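Local atomic coordinates of Alr3699 protein (Nostoc sp., PDB entry 4XSO), a protein that is of unknown function but has the two-domain GT-B architecture of glycosyltransferases, with a family 4 domain followed by a group 1 domain. Residues 145-150 with 163-168; 103-108 with 128-133; 174-179 with 378-383. One frame throughout, in Å; residues are numbered along the deposited sequence.

Interaction 1 of 3, residues 145-150 with 163-168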
loop_
_atom_site.group_PDB
_atom_site.type_symbol
_atom_site.label_atom_id
_atom_site.label_comp_id
_atom_site.label_asym_id
_atom_site.label_seq_id
_atom_site.Cartn_x
_atom_site.Cartn_y
_atom_site.Cartn_z
ATOM N N ASN A 145 -8.743 0.204 -11.419
ATOM C CA ASN A 145 -9.046 1.308 -10.527
ATOM C C ASN A 145 -7.779 2.132 -10.183
ATOM O O ASN A 145 -7.794 3.348 -10.179
ATOM C CB ASN A 145 -9.638 0.770 -9.283
ATOM C CG ASN A 145 -9.812 1.848 -8.219
ATOM O OD1 ASN A 145 -9.482 1.637 -7.037
ATOM N ND2 ASN A 145 -10.345 3.007 -8.630
ATOM N N LEU A 146 -6.703 1.454 -9.863
ATOM C CA LEU A 146 -5.491 2.151 -9.513
ATOM C C LEU A 146 -4.971 2.931 -10.740
ATOM O O LEU A 146 -4.534 4.071 -10.649
ATOM C CB LEU A 146 -4.443 1.170 -9.006
ATOM C CG LEU A 146 -4.844 0.602 -7.600
ATOM C CD1 LEU A 146 -3.794 -0.331 -7.047
ATOM C CD2 LEU A 146 -4.968 1.750 -6.632
ATOM N N ALA A 147 -5.023 2.300 -11.885
ATOM C CA ALA A 147 -4.547 2.984 -13.114
ATOM C C ALA A 147 -5.356 4.243 -13.341
ATOM O O ALA A 147 -4.802 5.369 -13.520
ATOM C CB ALA A 147 -4.610 1.971 -14.283
ATOM N N ASN A 148 -6.688 4.106 -13.251
ATOM C CA ASN A 148 -7.573 5.201 -13.514
ATOM C C ASN A 148 -7.341 6.334 -12.555
ATOM O O ASN A 148 -7.415 7.509 -12.913
ATOM C CB ASN A 148 -9.077 4.782 -13.407
ATOM C CG ASN A 148 -9.496 3.896 -14.540
ATOM O OD1 ASN A 148 -8.758 3.763 -15.509
ATOM N ND2 ASN A 148 -10.690 3.307 -14.451
ATOM N N ARG A 149 -7.051 6.008 -11.326
ATOM C CA ARG A 149 -6.903 7.088 -10.350
ATOM C C ARG A 149 -5.472 7.682 -10.281
ATOM O O ARG A 149 -5.303 8.878 -9.946
ATOM C CB ARG A 149 -7.309 6.634 -8.958
ATOM C CG ARG A 149 -7.240 7.768 -7.919
ATOM C CD ARG A 149 -8.006 7.505 -6.602
ATOM N NE ARG A 149 -8.226 8.765 -5.843
ATOM C CZ ARG A 149 -8.738 8.848 -4.606
ATOM N NH1 ARG A 149 -9.131 7.754 -3.941
ATOM N NH2 ARG A 149 -8.882 10.049 -4.034
ATOM N N PHE A 150 -4.468 6.853 -10.463
ATOM C CA PHE A 150 -3.091 7.343 -10.164
ATOM C C PHE A 150 -2.197 7.483 -11.345
ATOM O O PHE A 150 -1.133 8.124 -11.260
ATOM C CB PHE A 150 -2.415 6.401 -9.191
ATOM C CG PHE A 150 -3.097 6.356 -7.867
ATOM C CD1 PHE A 150 -2.948 7.413 -6.998
ATOM C CD2 PHE A 150 -4.020 5.362 -7.582
ATOM C CE1 PHE A 150 -3.649 7.430 -5.794
ATOM C CE2 PHE A 150 -4.737 5.378 -6.396
ATOM C CZ PHE A 150 -4.535 6.405 -5.489
ATOM N N THR A 163 -8.124 -1.921 -26.005
ATOM C CA THR A 163 -9.595 -2.174 -25.982
ATOM C C THR A 163 -9.971 -3.009 -24.767
ATOM O O THR A 163 -10.972 -2.739 -24.121
ATOM C CB THR A 163 -10.024 -2.920 -27.281
ATOM O OG1 THR A 163 -9.069 -3.964 -27.511
ATOM C CG2 THR A 163 -9.931 -2.027 -28.392
ATOM N N ALA A 164 -9.191 -4.035 -24.454
ATOM C CA ALA A 164 -9.496 -4.848 -23.237
ATOM C C ALA A 164 -9.429 -4.029 -21.913
ATOM O O ALA A 164 -10.242 -4.253 -21.005
ATOM C CB ALA A 164 -8.604 -6.067 -23.147
ATOM N N PHE A 165 -8.496 -3.054 -21.815
ATOM C CA PHE A 165 -8.386 -2.217 -20.647
ATOM C C PHE A 165 -9.588 -1.343 -20.475
ATOM O O PHE A 165 -10.101 -1.154 -19.366
ATOM C CB PHE A 165 -7.140 -1.320 -20.809
ATOM C CG PHE A 165 -7.051 -0.227 -19.799
ATOM C CD1 PHE A 165 -6.645 -0.506 -18.469
ATOM C CD2 PHE A 165 -7.276 1.097 -20.157
ATOM C CE1 PHE A 165 -6.471 0.553 -17.569
ATOM C CE2 PHE A 165 -7.115 2.143 -19.244
ATOM C CZ PHE A 165 -6.728 1.880 -17.962
ATOM N N ILE A 166 -10.047 -0.792 -21.596
ATOM C CA ILE A 166 -11.246 0.004 -21.616
ATOM C C ILE A 166 -12.517 -0.815 -21.244
ATOM O O ILE A 166 -13.362 -0.328 -20.505
ATOM C CB ILE A 166 -11.415 0.619 -23.008
ATOM C CG1 ILE A 166 -10.381 1.724 -23.222
ATOM C CG2 ILE A 166 -12.856 1.123 -23.228
ATOM C CD1 ILE A 166 -10.436 2.297 -24.676
ATOM N N GLN A 167 -12.657 -2.017 -21.787
ATOM C CA GLN A 167 -13.849 -2.857 -21.546
ATOM C C GLN A 167 -13.940 -3.320 -20.114
ATOM O O GLN A 167 -14.993 -3.649 -19.641
ATOM C CB GLN A 167 -13.782 -4.104 -22.443
ATOM C CG GLN A 167 -14.110 -3.770 -23.892
ATOM C CD GLN A 167 -13.791 -4.865 -24.893
ATOM O OE1 GLN A 167 -12.982 -5.772 -24.664
ATOM N NE2 GLN A 167 -14.398 -4.744 -26.055
ATOM N N ALA A 168 -12.793 -3.388 -19.439
ATOM C CA ALA A 168 -12.686 -3.705 -18.044
ATOM C C ALA A 168 -12.924 -2.498 -17.156
ATOM O O ALA A 168 -12.846 -2.630 -15.976
ATOM C CB ALA A 168 -11.315 -4.262 -17.741
#
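F165 reaches out of helix 159-167 with the tip of its ring against A147 and N148 on helix 137-150. Its CB sits close to its own helix, and with CG anti to the backbone N (chi1 169°) the ring is carried across the interhelical gap. The two ortho carbons part company: CD1 lies beside the CD1 methyl of L130, and CD2 beside T175. Further out, CE1 is 4.0 Å from CB of A147, whose methyl points at the incoming ring and lies at its edge, near the ring plane. At the far end, CZ comes within 3.7 Å of OD1 of N148, which approaches obliquely. The N148 and F165 side chains run past one another in opposite directions, and the amide plane stands 78° from the ring plane. The N148 amide does not depend on the phenyl group for its polar partners: ND2 donates to G169 O in the turn that follows helix 159-167. This bond probably helps to set the amide where OD1 borders the ring. The helix backbones stay well apart, with the CA atoms of A147 and F165 9.9 Å from each other, and no hydrogen bond links the two segments. One long aromatic side chain therefore spans the gap. Both helices lie on the same face of the parallel sheet, as successive crossovers of a Rossmann-like domain. Beneath them, A147 and F165 also rest on Y124 and L126 of strand 122-126, while helix 105-118 also packs on helix 137-150, A147 touching L108, and the last residue of helix 137-150, F150, packs against the second subunit.

Interaction 2 of 3, residues 103-108 with 128-133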
loop_
_atom_site.group_PDB
_atom_site.type_symbol
_atom_site.label_atom_id
_atom_site.label_comp_id
_atom_site.label_asym_id
_atom_site.label_seq_id
_atom_site.Cartn_x
_atom_site.Cartn_y
_atom_site.Cartn_z
ATOM N N ASN A 103 5.531 -1.788 -15.372
ATOM C CA ASN A 103 5.544 -2.601 -16.557
ATOM C C ASN A 103 4.718 -3.909 -16.473
ATOM O O ASN A 103 4.633 -4.648 -17.437
ATOM C CB ASN A 103 6.993 -2.869 -16.948
ATOM C CG ASN A 103 7.141 -3.183 -18.438
ATOM O OD1 ASN A 103 6.779 -2.389 -19.257
ATOM N ND2 ASN A 103 7.721 -4.339 -18.770
ATOM N N THR A 104 4.109 -4.163 -15.324
ATOM C CA THR A 104 3.333 -5.374 -15.094
ATOM C C THR A 104 2.313 -5.030 -14.050
ATOM O O THR A 104 2.334 -3.919 -13.466
ATOM C CB THR A 104 4.174 -6.584 -14.574
ATOM O OG1 THR A 104 4.578 -6.350 -13.211
ATOM C CG2 THR A 104 5.358 -6.862 -15.456
ATOM N N GLN A 105 1.332 -5.937 -13.855
ATOM C CA GLN A 105 0.212 -5.643 -12.938
ATOM C C GLN A 105 0.525 -5.416 -11.489
ATOM O O GLN A 105 0.029 -4.475 -10.870
ATOM C CB GLN A 105 -0.846 -6.754 -12.966
ATOM C CG GLN A 105 -1.834 -6.629 -14.071
ATOM C CD GLN A 105 -2.920 -7.710 -14.008
ATOM O OE1 GLN A 105 -3.033 -8.548 -14.920
ATOM N NE2 GLN A 105 -3.705 -7.707 -12.926
ATOM N N LYS A 106 1.255 -6.322 -10.893
ATOM C CA LYS A 106 1.694 -6.092 -9.532
ATOM C C LYS A 106 2.599 -4.869 -9.388
ATOM O O LYS A 106 2.665 -4.236 -8.303
ATOM C CB LYS A 106 2.477 -7.294 -9.042
ATOM C CG LYS A 106 1.757 -8.661 -9.198
ATOM C CD LYS A 106 2.269 -9.620 -8.124
ATOM C CE LYS A 106 2.449 -11.040 -8.604
ATOM N NZ LYS A 106 1.168 -11.779 -8.571
ATOM N N ALA A 107 3.327 -4.524 -10.440
ATOM C CA ALA A 107 4.215 -3.327 -10.336
ATOM C C ALA A 107 3.318 -2.118 -10.332
ATOM O O ALA A 107 3.607 -1.085 -9.683
ATOM C CB ALA A 107 5.227 -3.260 -11.472
ATOM N N LEU A 108 2.176 -2.233 -11.018
ATOM C CA LEU A 108 1.199 -1.134 -11.091
ATOM C C LEU A 108 0.525 -0.918 -9.693
ATOM O O LEU A 108 0.372 0.196 -9.195
ATOM C CB LEU A 108 0.144 -1.351 -12.231
ATOM C CG LEU A 108 -0.965 -0.337 -11.936
ATOM C CD1 LEU A 108 -0.575 1.018 -12.504
ATOM C CD2 LEU A 108 -2.293 -0.857 -12.355
ATOM N N ASP A 128 -0.527 -6.646 -21.268
ATOM C CA ASP A 128 -1.478 -7.787 -21.210
ATOM C C ASP A 128 -2.816 -7.397 -21.826
ATOM O O ASP A 128 -3.166 -6.216 -21.899
ATOM C CB ASP A 128 -1.787 -8.206 -19.772
ATOM C CG ASP A 128 -0.528 -8.525 -18.936
ATOM O OD1 ASP A 128 0.259 -9.361 -19.380
ATOM O OD2 ASP A 128 -0.381 -7.974 -17.820
ATOM N N ILE A 129 -3.539 -8.407 -22.270
ATOM C CA ILE A 129 -4.967 -8.286 -22.563
ATOM C C ILE A 129 -5.628 -8.612 -21.225
ATOM O O ILE A 129 -5.457 -9.719 -20.723
ATOM C CB ILE A 129 -5.385 -9.257 -23.666
ATOM C CG1 ILE A 129 -4.735 -8.828 -24.984
ATOM C CG2 ILE A 129 -6.929 -9.350 -23.813
ATOM C CD1 ILE A 129 -5.145 -9.724 -26.138
ATOM N N LEU A 130 -6.238 -7.613 -20.609
ATOM C CA LEU A 130 -6.874 -7.713 -19.307
ATOM C C LEU A 130 -8.206 -8.487 -19.413
ATOM O O LEU A 130 -9.264 -7.933 -19.262
ATOM C CB LEU A 130 -7.098 -6.306 -18.758
ATOM C CG LEU A 130 -5.766 -5.686 -18.372
ATOM C CD1 LEU A 130 -5.902 -4.248 -18.003
ATOM C CD2 LEU A 130 -5.136 -6.455 -17.226
ATOM N N SER A 131 -8.115 -9.762 -19.748
ATOM C CA SER A 131 -9.339 -10.570 -19.912
ATOM C C SER A 131 -9.712 -11.291 -18.608
ATOM O O SER A 131 -8.862 -11.865 -17.928
ATOM C CB SER A 131 -9.191 -11.569 -21.076
ATOM O OG SER A 131 -10.044 -12.693 -20.948
ATOM N N PRO A 132 -11.014 -11.286 -18.284
ATOM C CA PRO A 132 -11.477 -12.091 -17.157
ATOM C C PRO A 132 -11.318 -13.598 -17.354
ATOM O O PRO A 132 -11.569 -14.336 -16.425
ATOM C CB PRO A 132 -12.974 -11.713 -17.002
ATOM C CG PRO A 132 -13.279 -10.703 -18.040
ATOM C CD PRO A 132 -12.121 -10.629 -19.001
ATOM N N GLU A 133 -10.907 -14.055 -18.533
ATOM C CA GLU A 133 -10.539 -15.464 -18.721
ATOM C C GLU A 133 -9.145 -15.802 -18.213
ATOM O O GLU A 133 -8.877 -16.957 -17.888
ATOM C CB GLU A 133 -10.671 -15.843 -20.184
ATOM C CG GLU A 133 -10.394 -17.316 -20.449
ATOM C CD GLU A 133 -11.486 -18.281 -19.890
ATOM O OE1 GLU A 133 -12.489 -17.815 -19.247
ATOM O OE2 GLU A 133 -11.310 -19.517 -20.121
HETATM O O HOH W 1 1.186 -8.221 -15.505
#
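Q105 and D128 both start with chi1 in the same range (-84° and -55°), CG lying beside the backbone N in the aspartate. Beyond CB the glutamine then runs extended (chi2 -176°), which sends its amide straight out from the first turn of helix 105-118, and the shorter aspartate offers its carboxylate to the start of that helix. The two groups cross at a slant, their planes 70° apart, and OE1 of Q105 remains 4.0 Å from OD2 of D128, with no hydrogen bond between these two acceptors. L130 also meets the amide: its CD2 methyl lies 3.8 Å from OE1 and 4.1 Å from CD of Q105, the two side chains sliding past each other in opposite directions. OE1 is thus buried against a methyl group and has no polar partner anywhere in the model. The polar link runs instead through a water, which accepts from Q105 N at 2.8 Å and donates to D128 OD2 at 2.8 Å. T104 is the N-cap residue of the helix, so the water takes up an amide of the first turn that has no carbonyl of the preceding turn to bond to. Both segments follow neighbouring parallel strands, 99-102 and 122-126, at their C-terminal ends, the edge of the Rossmann-like domain that in GT-B proteins faces the cleft between the domains; I129 indeed touches P295 of the second domain. L130 is the centre of an inverse gamma turn, which an ST turn at S131 follows. L130 also packs on L140, and Q105 on A143, both of helix 137-150.

Interaction 3 of 3, residues 174-179 with 378-383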
loop_
_atom_site.group_PDB
_atom_site.type_symbol
_atom_site.label_atom_id
_atom_site.label_comp_id
_atom_site.label_asym_id
_atom_site.label_seq_id
_atom_site.Cartn_x
_atom_site.Cartn_y
_atom_site.Cartn_z
ATOM N N LEU A 174 -6.853 7.963 -21.025
ATOM C CA LEU A 174 -5.579 7.838 -20.445
ATOM C C LEU A 174 -4.638 7.032 -21.367
ATOM O O LEU A 174 -3.454 6.950 -21.087
ATOM C CB LEU A 174 -5.656 7.104 -19.100
ATOM C CG LEU A 174 -5.963 7.807 -17.790
ATOM C CD1 LEU A 174 -5.636 6.828 -16.644
ATOM C CD2 LEU A 174 -5.229 9.152 -17.592
ATOM N N THR A 175 -5.153 6.419 -22.446
ATOM C CA THR A 175 -4.423 5.342 -23.098
ATOM C C THR A 175 -3.780 5.882 -24.350
ATOM O O THR A 175 -4.278 6.817 -24.896
ATOM C CB THR A 175 -5.315 4.138 -23.536
ATOM O OG1 THR A 175 -6.275 4.556 -24.514
ATOM C CG2 THR A 175 -6.013 3.526 -22.340
ATOM N N LYS A 176 -2.666 5.291 -24.740
ATOM C CA LYS A 176 -2.004 5.566 -25.963
ATOM C C LYS A 176 -1.399 4.247 -26.399
ATOM O O LYS A 176 -0.712 3.603 -25.604
ATOM C CB LYS A 176 -0.860 6.532 -25.752
ATOM C CG LYS A 176 -0.171 6.839 -27.099
ATOM C CD LYS A 176 0.866 7.938 -27.039
ATOM C CE LYS A 176 1.825 7.794 -28.233
ATOM N NZ LYS A 176 1.174 7.801 -29.573
ATOM N N VAL A 177 -1.514 3.891 -27.667
ATOM C CA VAL A 177 -0.952 2.668 -28.151
ATOM C C VAL A 177 0.491 2.935 -28.605
ATOM O O VAL A 177 0.682 3.849 -29.335
ATOM C CB VAL A 177 -1.755 2.026 -29.319
ATOM C CG1 VAL A 177 -1.004 0.921 -29.966
ATOM C CG2 VAL A 177 -3.134 1.521 -28.831
ATOM N N ILE A 178 1.467 2.185 -28.122
ATOM C CA ILE A 178 2.859 2.270 -28.640
ATOM C C ILE A 178 3.297 0.828 -28.768
ATOM O O ILE A 178 3.311 0.082 -27.811
ATOM C CB ILE A 178 3.825 3.023 -27.734
ATOM C CG1 ILE A 178 3.390 4.455 -27.534
ATOM C CG2 ILE A 178 5.246 3.034 -28.333
ATOM C CD1 ILE A 178 4.325 5.214 -26.637
ATOM N N TYR A 179 3.652 0.432 -30.001
ATOM C CA TYR A 179 3.961 -0.959 -30.332
ATOM C C TYR A 179 5.391 -1.240 -29.800
ATOM O O TYR A 179 6.127 -0.329 -29.519
ATOM C CB TYR A 179 3.853 -1.095 -31.858
ATOM C CG TYR A 179 2.426 -1.032 -32.411
ATOM C CD1 TYR A 179 1.455 -1.925 -31.937
ATOM C CD2 TYR A 179 2.063 -0.197 -33.477
ATOM C CE1 TYR A 179 0.146 -1.934 -32.430
ATOM C CE2 TYR A 179 0.713 -0.221 -33.986
ATOM C CZ TYR A 179 -0.231 -1.099 -33.458
ATOM O OH TYR A 179 -1.618 -1.199 -33.896
ATOM N N ALA A 378 9.719 8.660 -25.788
ATOM C CA ALA A 378 10.376 9.888 -25.280
ATOM C C ALA A 378 9.409 11.090 -25.409
ATOM O O ALA A 378 9.222 11.826 -24.470
ATOM C CB ALA A 378 11.636 10.186 -26.083
ATOM N N GLU A 379 8.769 11.255 -26.567
ATOM C CA GLU A 379 7.788 12.335 -26.747
ATOM C C GLU A 379 6.657 12.184 -25.784
ATOM O O GLU A 379 6.220 13.159 -25.134
ATOM C CB GLU A 379 7.247 12.395 -28.177
ATOM C CG GLU A 379 8.416 12.820 -29.087
ATOM C CD GLU A 379 8.111 13.002 -30.581
ATOM O OE1 GLU A 379 6.939 12.957 -31.004
ATOM O OE2 GLU A 379 9.092 13.172 -31.352
ATOM N N THR A 380 6.187 10.966 -25.614
ATOM C CA THR A 380 5.066 10.799 -24.710
ATOM C C THR A 380 5.505 11.104 -23.236
ATOM O O THR A 380 4.781 11.731 -22.505
ATOM C CB THR A 380 4.444 9.421 -24.895
ATOM O OG1 THR A 380 4.059 9.237 -26.283
ATOM C CG2 THR A 380 3.233 9.318 -24.028
ATOM N N LEU A 381 6.705 10.700 -22.820
ATOM C CA LEU A 381 7.216 11.054 -21.489
ATOM C C LEU A 381 7.424 12.582 -21.293
ATOM O O LEU A 381 7.122 13.115 -20.233
ATOM C CB LEU A 381 8.492 10.299 -21.177
ATOM C CG LEU A 381 8.214 8.801 -20.966
ATOM C CD1 LEU A 381 9.515 8.069 -20.814
ATOM C CD2 LEU A 381 7.261 8.530 -19.806
ATOM N N SER A 382 7.905 13.297 -22.296
ATOM C CA SER A 382 8.142 14.735 -22.109
ATOM C C SER A 382 6.802 15.474 -22.080
ATOM O O SER A 382 6.663 16.524 -21.489
ATOM C CB SER A 382 9.014 15.270 -23.209
ATOM O OG SER A 382 8.307 15.137 -24.389
ATOM N N SER A 383 5.796 14.893 -22.721
ATOM C CA SER A 383 4.426 15.341 -22.607
ATOM C C SER A 383 3.891 15.423 -21.157
ATOM O O SER A 383 2.859 15.992 -20.939
ATOM C CB SER A 383 3.554 14.400 -23.427
ATOM O OG SER A 383 2.200 14.629 -23.183
#
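No flat group lies between K176, I178 and T380, the residues that meet here; the nearby ring is that of Y179, which has V177 CG1 3.9 Å above one face, offset toward the rim. Y179 also meets F368 edge-to-face, and its hydroxyl is hydrogen-bonded to E320. Across the contact itself, the hydroxyl of T380 lies against the lysine's aliphatic chain: OG1 is 3.3 Å from CE and 3.5 Å from CD of K176. OG1 is bonded to Q376 O one helical turn earlier, which turns it into its own helix. Bending at the last torsion (chi4 56°) takes K176 NZ away to hydrogen-bond a glycerol, probably from the crystallisation liquor, which V177 O also hydrogen-bonds. I178, two residues on and just beyond the strand, brings CD1 to 4.0 Å from OG1 of T380. Strand 175-177 is an edge strand of its sheet, paired with strand 153-156, and the C-terminal helix 370-382 crosses back from the second domain to pack on it, a feature of the GT-B fold.

Interactions 1 and 2, with centres 10 Å apart, form one continuous patch of the first domain's packing. A164 CB lies 3.7 Å from I129 CG2, F165 CD1 is 3.8 Å from L130 CD1, and A147 CB is 4.1 Å from L108 CD2. F165 also ties interaction 1 to interaction 3, whose centre is 16 Å away, with its CD2 3.5 Å from T175 CG2; alongside, L174 CD1 approaches A147 O. Interactions 2 and 3 do not touch, their nearest atoms being about 9 Å apart. Interaction 2 looks toward the interdomain side, whereas interaction 3, with its glycerol, sits at an edge strand of the sheet and joins on the C-terminal helix.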